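Protease (Helicobacter pylori, PDB 5EUF) acts as a zinc-dependent peptidase of the M16 family and probably cleaves the cytoplasmic domain of the human junctional adhesion molecule JAM-A, weakening the gastric epithelial barrier. Local coordinates at residues K336-E341 / R401-Y406; D265-D270 / L392-S397; A100-S105 / Q203-L208. One frame throughout, in Å; residues are numbered along the deposited sequence.

Contact 1 of 3, residues K336-E341 / R401-Y406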
loop_
_atom_site.group_PDB
_atom_site.type_symbol
_atom_site.label_atom_id
_atom_site.label_comp_id
_atom_site.label_asym_id
_atom_site.label_seq_id
_atom_site.Cartn_x
_atom_site.Cartn_y
_atom_site.Cartn_z
ATOM N N LYS B 336 -19.827 -5.935 -27.021
ATOM C CA LYS B 336 -20.111 -6.807 -28.157
ATOM C C LYS B 336 -19.865 -8.266 -27.782
ATOM O O LYS B 336 -20.633 -9.155 -28.155
ATOM C CB LYS B 336 -19.253 -6.414 -29.362
ATOM C CG LYS B 336 -19.326 -7.391 -30.520
ATOM C CD LYS B 336 -18.219 -7.148 -31.534
ATOM C CE LYS B 336 -18.205 -8.236 -32.602
ATOM N NZ LYS B 336 -17.002 -8.150 -33.478
ATOM N N LEU B 337 -18.788 -8.503 -27.039
ATOM C CA LEU B 337 -18.478 -9.834 -26.530
ATOM C C LEU B 337 -19.552 -10.322 -25.564
ATOM O O LEU B 337 -20.065 -11.430 -25.705
ATOM C CB LEU B 337 -17.114 -9.838 -25.837
ATOM C CG LEU B 337 -16.798 -11.055 -24.963
ATOM C CD1 LEU B 337 -16.759 -12.324 -25.792
ATOM C CD2 LEU B 337 -15.483 -10.858 -24.226
ATOM N N LYS B 338 -19.893 -9.487 -24.587
ATOM C CA LYS B 338 -20.875 -9.855 -23.571
ATOM C C LYS B 338 -22.262 -10.096 -24.167
ATOM O O LYS B 338 -23.096 -10.764 -23.555
ATOM C CB LYS B 338 -20.946 -8.779 -22.483
ATOM C CG LYS B 338 -19.764 -8.805 -21.525
ATOM C CD LYS B 338 -19.961 -7.868 -20.342
ATOM C CE LYS B 338 -19.843 -6.412 -20.752
ATOM N NZ LYS B 338 -19.922 -5.509 -19.570
ATOM N N LYS B 339 -22.504 -9.562 -25.361
ATOM C CA LYS B 339 -23.747 -9.834 -26.076
ATOM C C LYS B 339 -23.748 -11.260 -26.622
ATOM O O LYS B 339 -24.785 -11.779 -27.033
ATOM C CB LYS B 339 -23.957 -8.830 -27.213
ATOM C CG LYS B 339 -24.426 -7.453 -26.758
ATOM C CD LYS B 339 -24.575 -6.500 -27.937
ATOM C CE LYS B 339 -25.072 -5.128 -27.497
ATOM N NZ LYS B 339 -26.487 -5.157 -27.026
ATOM N N GLY B 340 -22.575 -11.888 -26.624
ATOM C CA GLY B 340 -22.446 -13.270 -27.050
ATOM C C GLY B 340 -22.079 -13.420 -28.512
ATOM O O GLY B 340 -22.324 -14.466 -29.115
ATOM N N GLU B 341 -21.486 -12.379 -29.085
ATOM C CA GLU B 341 -21.138 -12.391 -30.500
ATOM C C GLU B 341 -19.775 -13.028 -30.748
ATOM O O GLU B 341 -18.803 -12.341 -31.068
ATOM C CB GLU B 341 -21.168 -10.972 -31.074
ATOM C CG GLU B 341 -22.560 -10.360 -31.120
ATOM C CD GLU B 341 -22.599 -9.048 -31.879
ATOM O OE1 GLU B 341 -23.663 -8.393 -31.884
ATOM O OE2 GLU B 341 -21.567 -8.674 -32.475
ATOM N N ARG B 401 -20.203 -16.452 -20.614
ATOM C CA ARG B 401 -20.516 -16.473 -19.186
ATOM C C ARG B 401 -19.390 -15.841 -18.377
ATOM O O ARG B 401 -19.624 -14.965 -17.546
ATOM C CB ARG B 401 -20.756 -17.903 -18.694
ATOM C CG ARG B 401 -20.960 -18.000 -17.184
ATOM C CD ARG B 401 -20.832 -19.430 -16.673
ATOM N NE ARG B 401 -19.450 -19.907 -16.686
ATOM C CZ ARG B 401 -18.972 -20.803 -17.544
ATOM N NH1 ARG B 401 -19.768 -21.332 -18.465
ATOM N NH2 ARG B 401 -17.700 -21.175 -17.478
ATOM N N VAL B 402 -18.170 -16.301 -18.630
ATOM C CA VAL B 402 -16.990 -15.801 -17.940
ATOM C C VAL B 402 -16.793 -14.315 -18.221
ATOM O O VAL B 402 -16.411 -13.549 -17.333
ATOM C CB VAL B 402 -15.734 -16.590 -18.354
ATOM C CG1 VAL B 402 -14.485 -15.966 -17.762
ATOM C CG2 VAL B 402 -15.859 -18.038 -17.915
ATOM N N ALA B 403 -17.075 -13.914 -19.458
ATOM C CA ALA B 403 -16.978 -12.516 -19.855
ATOM C C ALA B 403 -17.891 -11.637 -19.004
ATOM O O ALA B 403 -17.426 -10.716 -18.335
ATOM C CB ALA B 403 -17.312 -12.360 -21.327
ATOM N N ASN B 404 -19.188 -11.933 -19.023
ATOM C CA ASN B 404 -20.157 -11.159 -18.251
ATOM C C ASN B 404 -19.933 -11.245 -16.745
ATOM O O ASN B 404 -20.361 -10.369 -15.992
ATOM C CB ASN B 404 -21.580 -11.614 -18.577
ATOM C CG ASN B 404 -22.052 -11.117 -19.923
ATOM O OD1 ASN B 404 -22.769 -10.120 -20.013
ATOM N ND2 ASN B 404 -21.649 -11.807 -20.983
ATOM N N GLU B 405 -19.260 -12.304 -16.311
ATOM C CA GLU B 405 -19.035 -12.530 -14.891
ATOM C C GLU B 405 -18.010 -11.563 -14.314
ATOM O O GLU B 405 -18.201 -11.020 -13.226
ATOM C CB GLU B 405 -18.578 -13.967 -14.651
ATOM C CG GLU B 405 -18.339 -14.306 -13.190
ATOM C CD GLU B 405 -19.626 -14.479 -12.407
ATOM O OE1 GLU B 405 -20.697 -14.606 -13.038
ATOM O OE2 GLU B 405 -19.565 -14.490 -11.159
ATOM N N TYR B 406 -16.925 -11.345 -15.048
ATOM C CA TYR B 406 -15.791 -10.607 -14.505
ATOM C C TYR B 406 -15.552 -9.266 -15.191
ATOM O O TYR B 406 -14.936 -8.374 -14.609
ATOM C CB TYR B 406 -14.526 -11.463 -14.595
ATOM C CG TYR B 406 -14.687 -12.844 -13.998
ATOM C CD1 TYR B 406 -14.887 -13.012 -12.634
ATOM C CD2 TYR B 406 -14.637 -13.979 -14.796
ATOM C CE1 TYR B 406 -15.036 -14.271 -12.083
ATOM C CE2 TYR B 406 -14.784 -15.243 -14.254
ATOM C CZ TYR B 406 -14.980 -15.382 -12.897
ATOM O OH TYR B 406 -15.127 -16.635 -12.349
#
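Helix end meets helix side in this partly buried contact of the C-terminal half of the chain, where Leu337 and Lys338, in the last turn of helix 323-338, lie against Ala403 and Asn404 of helix 396-406. The backbones come nearest at Lys338 and Asn404, whose CA atoms are 5.5 Å apart. One side of the junction is polar. Asn404 ND2 donates to Lys338 O over 3.1 Å, and the bond is fairly straight, with an angle of 162° at the hydrogen. The amide meets a lone pair of this oxygen in the carbonyl plane, while the oxygen itself lies nearly in the amide plane. ND2 also bonds to Val400 O one turn back, so two carbonyls from different helices fix how the amide is turned. Over one face of that amide runs the aliphatic part of Lys338, with CG 3.6 Å from Asn404 CG. The lysine chain then bends at its third torsion (chi3 -72°), which takes NZ to Phe407 O; the same side chain thus passes obliquely over the Asn404 amide and ends on a carbonyl just past helix 396-406. The other side is apolar and buried: Leu337 CD2 touches Ala403 CB at 3.7 Å. Leu337 also packs on Leu272 and Leu276, so helix 266-276 joins the same apolar cluster. The chain leaves helical geometry at Gly340 (phi 94°), consistent with Lys338 O being left to take a bond from outside the helix. Gly340 N bonds to Leu337 O at 2.7 Å, and Glu341 N makes a weak bond to Lys336 O. Such a glycine-terminated helix end is a Schellman motif, here gripped from outside by an asparagine of the neighbouring helix in the alpha-beta fold of an M16 peptidase.

Contact 2 of 3, residues D265-D270 / L392-S397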
loop_
_atom_site.group_PDB
_atom_site.type_symbol
_atom_site.label_atom_id
_atom_site.label_comp_id
_atom_site.label_asym_id
_atom_site.label_seq_id
_atom_site.Cartn_x
_atom_site.Cartn_y
_atom_site.Cartn_z
ATOM N N ASP B 265 -12.547 -21.245 -14.016
ATOM C CA ASP B 265 -12.795 -20.281 -15.082
ATOM C C ASP B 265 -11.506 -19.788 -15.723
ATOM O O ASP B 265 -11.542 -19.072 -16.722
ATOM C CB ASP B 265 -13.599 -19.093 -14.549
ATOM C CG ASP B 265 -15.068 -19.422 -14.360
ATOM O OD1 ASP B 265 -15.593 -20.263 -15.123
ATOM O OD2 ASP B 265 -15.700 -18.839 -13.453
ATOM N N GLN B 266 -10.371 -20.178 -15.156
ATOM C CA GLN B 266 -9.077 -19.743 -15.671
ATOM C C GLN B 266 -8.849 -20.207 -17.104
ATOM O O GLN B 266 -8.230 -19.498 -17.898
ATOM C CB GLN B 266 -7.938 -20.243 -14.778
ATOM C CG GLN B 266 -7.871 -19.573 -13.415
ATOM C CD GLN B 266 -7.674 -18.068 -13.505
ATOM O OE1 GLN B 266 -7.180 -17.548 -14.509
ATOM N NE2 GLN B 266 -8.064 -17.359 -12.451
ATOM N N VAL B 267 -9.349 -21.393 -17.434
ATOM C CA VAL B 267 -9.161 -21.939 -18.772
ATOM C C VAL B 267 -9.918 -21.100 -19.795
ATOM O O VAL B 267 -9.397 -20.788 -20.865
ATOM C CB VAL B 267 -9.619 -23.405 -18.856
ATOM C CG1 VAL B 267 -9.361 -23.964 -20.249
ATOM C CG2 VAL B 267 -8.904 -24.242 -17.807
ATOM N N ALA B 268 -11.146 -20.721 -19.453
ATOM C CA ALA B 268 -11.953 -19.872 -20.322
ATOM C C ALA B 268 -11.333 -18.486 -20.453
ATOM O O ALA B 268 -11.325 -17.900 -21.536
ATOM C CB ALA B 268 -13.370 -19.769 -19.796
ATOM N N LEU B 269 -10.818 -17.968 -19.342
ATOM C CA LEU B 269 -10.124 -16.686 -19.334
ATOM C C LEU B 269 -8.923 -16.713 -20.273
ATOM O O LEU B 269 -8.699 -15.777 -21.040
ATOM C CB LEU B 269 -9.680 -16.330 -17.918
ATOM C CG LEU B 269 -10.779 -15.903 -16.948
ATOM C CD1 LEU B 269 -10.279 -15.954 -15.515
ATOM C CD2 LEU B 269 -11.259 -14.507 -17.296
ATOM N N ASP B 270 -8.154 -17.793 -20.207
ATOM C CA ASP B 270 -7.053 -18.003 -21.137
ATOM C C ASP B 270 -7.568 -17.984 -22.574
ATOM O O ASP B 270 -6.965 -17.365 -23.451
ATOM C CB ASP B 270 -6.337 -19.325 -20.839
ATOM C CG ASP B 270 -5.528 -19.274 -19.555
ATOM O OD1 ASP B 270 -5.697 -18.311 -18.779
ATOM O OD2 ASP B 270 -4.723 -20.197 -19.318
ATOM N N LEU B 392 -10.632 -27.748 -24.877
ATOM C CA LEU B 392 -11.254 -28.202 -26.115
ATOM C C LEU B 392 -12.742 -28.497 -25.938
ATOM O O LEU B 392 -13.460 -28.698 -26.916
ATOM C CB LEU B 392 -10.532 -29.441 -26.644
ATOM C CG LEU B 392 -9.039 -29.238 -26.916
ATOM C CD1 LEU B 392 -8.402 -30.515 -27.443
ATOM C CD2 LEU B 392 -8.817 -28.080 -27.881
ATOM N N ASP B 393 -13.198 -28.524 -24.691
ATOM C CA ASP B 393 -14.613 -28.734 -24.403
ATOM C C ASP B 393 -15.313 -27.411 -24.122
ATOM O O ASP B 393 -16.495 -27.388 -23.780
ATOM C CB ASP B 393 -14.794 -29.683 -23.217
ATOM C CG ASP B 393 -14.364 -31.100 -23.531
ATOM O OD1 ASP B 393 -14.383 -31.479 -24.720
ATOM O OD2 ASP B 393 -14.009 -31.835 -22.587
ATOM N N LEU B 394 -14.579 -26.312 -24.256
ATOM C CA LEU B 394 -15.157 -24.991 -24.057
ATOM C C LEU B 394 -16.182 -24.686 -25.139
ATOM O O LEU B 394 -15.911 -24.845 -26.327
ATOM C CB LEU B 394 -14.071 -23.910 -24.050
ATOM C CG LEU B 394 -13.201 -23.764 -22.799
ATOM C CD1 LEU B 394 -12.018 -22.856 -23.081
ATOM C CD2 LEU B 394 -14.017 -23.222 -21.641
ATOM N N LYS B 395 -17.368 -24.262 -24.722
ATOM C CA LYS B 395 -18.357 -23.763 -25.662
ATOM C C LYS B 395 -18.285 -22.242 -25.667
ATOM O O LYS B 395 -17.727 -21.647 -24.747
ATOM C CB LYS B 395 -19.765 -24.244 -25.297
ATOM C CG LYS B 395 -19.974 -25.751 -25.422
ATOM C CD LYS B 395 -19.801 -26.456 -24.087
ATOM C CE LYS B 395 -20.838 -25.986 -23.077
ATOM N NZ LYS B 395 -20.672 -26.649 -21.753
ATOM N N VAL B 396 -18.831 -21.619 -26.707
ATOM C CA VAL B 396 -18.892 -20.163 -26.785
ATOM C C VAL B 396 -19.571 -19.599 -25.543
ATOM O O VAL B 396 -19.144 -18.583 -24.992
ATOM C CB VAL B 396 -19.651 -19.693 -28.042
ATOM C CG1 VAL B 396 -19.905 -18.192 -27.987
ATOM C CG2 VAL B 396 -18.884 -20.065 -29.298
ATOM N N SER B 397 -20.622 -20.285 -25.101
ATOM C CA SER B 397 -21.372 -19.886 -23.916
ATOM C C SER B 397 -20.468 -19.773 -22.692
ATOM O O SER B 397 -20.659 -18.891 -21.856
ATOM C CB SER B 397 -22.504 -20.878 -23.644
ATOM O OG SER B 397 -22.005 -22.195 -23.499
#
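The flat group that Leu394 meets is the peptide carbonyl of Val267, and no ring or side-chain carboxylate takes part between the two segments. Leu394 CD1 lies over one face of that peptide, 4.0 Å from Val267 O, and comes from above the plane of the group. Everything else is aliphatic. The fork of Leu394 spans two successive residues of helix 266-276: CD1 also reaches Val267 CG1 at 4.0 Å, while CD2 rests on Ala268 CB at the same separation of 4.0 Å. CG of Leu394 stands opposite its own carbonyl carbon (chi1 -76°), and from there the two methyls spread over the helix surface. Val267, whose CB points toward the linker, offers CG1 to the leucine. All three residues are buried; Tyr387, Gln390 and Phe391 pack beside Val267, Leu399 beside Leu394 and Val402 beside Ala268. The loop carrying Leu394 is held as well by Lys351, whose NZ bonds to both Leu392 O and Leu394 O. Directly after it, Lys395 occupies the N-cap of helix 396-406, and its backbone N donates to OD2 of Asp398, a carboxylate in the N3 position of the helix. Leu394 thus packs the short linker between helices 387-392 and 396-406 onto helix 266-276, within the C-terminal alpha-beta half of an M16 peptidase and away from the zinc site of His53 and Glu133.

Contact 3 of 3, residues A100-S105 / Q203-L208; sequences ANLDKS and QKVFEL
Apolar contact joins Leu102, in the first turn of helix 102-113, to Val205 and Leu208 on helix 202-213. One branch of Leu102 does most of the work: CD2 lies 4.0 Å from Leu208 CD2 and 4.2 Å from Val205 CG2. Leu102 carries CG on the side away from its backbone N (chi1 173°), which brings CD2 to where it touches both Val205 and Leu208. It crosses Val205 at about a right angle and Leu208 more obliquely. Both helices cover the six-stranded sheet of the N-terminal M16 domain: Leu102 continues onto Ile31 and Val33 of strand 30-37, and Phe206 packs on Glu9 and Val11 of strand 9-12. The contact therefore bridges two helices that lie over different strands of one alpha-beta layer.

Mixed contact comes from Asp103, whose side chain runs across Leu208 at about a right angle. Asp103 CB is 3.8 Å from Leu208 CD2, and OD1 leans on the same branched end of the leucine. The amine of Lys204 stands off, its NZ 6.1 Å from Asp103 OD1, so any attraction between these charges is probably weak.

At the start of helix 102-113 a hydroxyl joins the backbone hydrogen bonding. Asn101 sits at the N-cap, and its carbonyl O receives two donors from Ser105: the backbone N at 3.0 Å and OG at 2.6 Å. They arrive from opposite faces of the carbonyl plane, with OG tilted 32° from it. The serine, which also touches Val33, Ile95 and Thr97, thereby satisfies its hydroxyl within its own first turn while buried against the sheet.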
loop_
_atom_site.group_PDB
_atom_site.type_symbol
_atom_site.label_atom_id
_atom_site.label_comp_id
_atom_site.label_asym_id
_atom_site.label_seq_id
_atom_site.Cartn_x
_atom_site.Cartn_y
_atom_site.Cartn_z
ATOM N N ALA B 100 24.897 -34.623 -19.787
ATOM C CA ALA B 100 26.275 -34.782 -19.344
ATOM C C ALA B 100 26.633 -33.724 -18.305
ATOM O O ALA B 100 27.526 -33.924 -17.484
ATOM C CB ALA B 100 27.226 -34.710 -20.528
ATOM N N ASN B 101 25.926 -32.598 -18.345
ATOM C CA ASN B 101 26.175 -31.509 -17.408
ATOM C C ASN B 101 25.094 -31.400 -16.340
ATOM O O ASN B 101 25.006 -30.395 -15.636
ATOM C CB ASN B 101 26.302 -30.184 -18.159
ATOM C CG ASN B 101 27.507 -30.151 -19.075
ATOM O OD1 ASN B 101 27.389 -29.864 -20.266
ATOM N ND2 ASN B 101 28.675 -30.453 -18.525
ATOM N N LEU B 102 24.275 -32.438 -16.221
ATOM C CA LEU B 102 23.248 -32.484 -15.186
ATOM C C LEU B 102 23.866 -32.451 -13.795
ATOM O O LEU B 102 23.386 -31.745 -12.909
ATOM C CB LEU B 102 22.385 -33.736 -15.338
ATOM C CG LEU B 102 21.394 -33.958 -14.193
ATOM C CD1 LEU B 102 20.348 -32.854 -14.167
ATOM C CD2 LEU B 102 20.743 -35.325 -14.296
ATOM N N ASP B 103 24.936 -33.219 -13.613
ATOM C CA ASP B 103 25.589 -33.332 -12.315
ATOM C C ASP B 103 26.205 -32.010 -11.870
ATOM O O ASP B 103 26.016 -31.582 -10.732
ATOM C CB ASP B 103 26.660 -34.420 -12.349
ATOM C CG ASP B 103 27.194 -34.752 -10.972
ATOM O OD1 ASP B 103 26.547 -35.553 -10.266
ATOM O OD2 ASP B 103 28.256 -34.215 -10.591
ATOM N N LYS B 104 26.939 -31.363 -12.770
ATOM C CA LYS B 104 27.576 -30.093 -12.448
ATOM C C LYS B 104 26.537 -28.999 -12.222
ATOM O O LYS B 104 26.725 -28.120 -11.381
ATOM C CB LYS B 104 28.542 -29.679 -13.557
ATOM C CG LYS B 104 29.404 -28.477 -13.209
ATOM C CD LYS B 104 30.295 -28.769 -12.012
ATOM C CE LYS B 104 31.190 -27.581 -11.685
ATOM N NZ LYS B 104 32.035 -27.827 -10.479
ATOM N N SER B 105 25.441 -29.058 -12.975
ATOM C CA SER B 105 24.370 -28.073 -12.847
ATOM C C SER B 105 23.696 -28.164 -11.482
ATOM O O SER B 105 23.402 -27.146 -10.856
ATOM C CB SER B 105 23.333 -28.259 -13.957
ATOM O OG SER B 105 23.911 -28.020 -15.227
ATOM N N GLN B 203 15.677 -41.874 -12.124
ATOM C CA GLN B 203 16.428 -42.408 -10.992
ATOM C C GLN B 203 17.827 -41.805 -10.934
ATOM O O GLN B 203 18.444 -41.760 -9.869
ATOM C CB GLN B 203 16.508 -43.934 -11.063
ATOM C CG GLN B 203 15.174 -44.639 -10.863
ATOM C CD GLN B 203 14.621 -44.469 -9.459
ATOM O OE1 GLN B 203 15.358 -44.174 -8.517
ATOM N NE2 GLN B 203 13.313 -44.653 -9.313
ATOM N N LYS B 204 18.324 -41.343 -12.077
ATOM C CA LYS B 204 19.599 -40.637 -12.114
ATOM C C LYS B 204 19.414 -39.213 -11.604
ATOM O O LYS B 204 20.263 -38.688 -10.885
ATOM C CB LYS B 204 20.184 -40.624 -13.527
ATOM C CG LYS B 204 21.520 -39.896 -13.625
ATOM C CD LYS B 204 22.066 -39.904 -15.046
ATOM C CE LYS B 204 23.360 -39.105 -15.145
ATOM N NZ LYS B 204 24.416 -39.637 -14.237
ATOM N N VAL B 205 18.298 -38.595 -11.984
ATOM C CA VAL B 205 17.951 -37.262 -11.504
ATOM C C VAL B 205 17.820 -37.263 -9.986
ATOM O O VAL B 205 18.373 -36.400 -9.302
ATOM C CB VAL B 205 16.630 -36.750 -12.127
ATOM C CG1 VAL B 205 16.152 -35.492 -11.417
ATOM C CG2 VAL B 205 16.801 -36.487 -13.611
ATOM N N PHE B 206 17.096 -38.249 -9.465
ATOM C CA PHE B 206 16.841 -38.335 -8.033
ATOM C C PHE B 206 18.120 -38.532 -7.226
ATOM O O PHE B 206 18.373 -37.790 -6.278
ATOM C CB PHE B 206 15.854 -39.466 -7.737
ATOM C CG PHE B 206 14.453 -39.175 -8.191
ATOM C CD1 PHE B 206 13.991 -37.870 -8.260
ATOM C CD2 PHE B 206 13.598 -40.201 -8.553
ATOM C CE1 PHE B 206 12.704 -37.596 -8.679
ATOM C CE2 PHE B 206 12.309 -39.932 -8.973
ATOM C CZ PHE B 206 11.862 -38.627 -9.036
ATOM N N GLU B 207 18.930 -39.518 -7.605
ATOM C CA GLU B 207 20.147 -39.823 -6.857
ATOM C C GLU B 207 21.166 -38.688 -6.947
ATOM O O GLU B 207 21.959 -38.488 -6.027
ATOM C CB GLU B 207 20.777 -41.135 -7.344
ATOM C CG GLU B 207 21.437 -41.067 -8.713
ATOM C CD GLU B 207 22.261 -42.304 -9.028
ATOM O OE1 GLU B 207 22.275 -43.240 -8.199
ATOM O OE2 GLU B 207 22.895 -42.339 -10.103
ATOM N N LEU B 208 21.138 -37.941 -8.046
ATOM C CA LEU B 208 22.052 -36.817 -8.212
ATOM C C LEU B 208 21.568 -35.602 -7.431
ATOM O O LEU B 208 22.370 -34.830 -6.907
ATOM C CB LEU B 208 22.223 -36.469 -9.693
ATOM C CG LEU B 208 23.547 -36.911 -10.323
ATOM C CD1 LEU B 208 23.770 -38.402 -10.130
ATOM C CD2 LEU B 208 23.595 -36.545 -11.797
#

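From the N terminus, contact 3 comes first: it closes a loop of 97 intervening residues, mostly helical, and joins two helices over the six-stranded sheet before either of the others opens. Contact 2 then opens at 265-270 and contact 1 at 336-341; they close in the same order, at 392-397 and 401-406, so their loops cross instead of nesting. Together they tie helix 396-406 and the linker before it to helices 323-338 and 266-276, their centres 12 Å apart. Asp265 links them through a salt bridge to Arg401 and a probable hydrogen bond to Tyr406, while Val402 packs on Leu269. Contact 3 lies across the chain's centre from contact 1, about 35 Å away between nearest atoms.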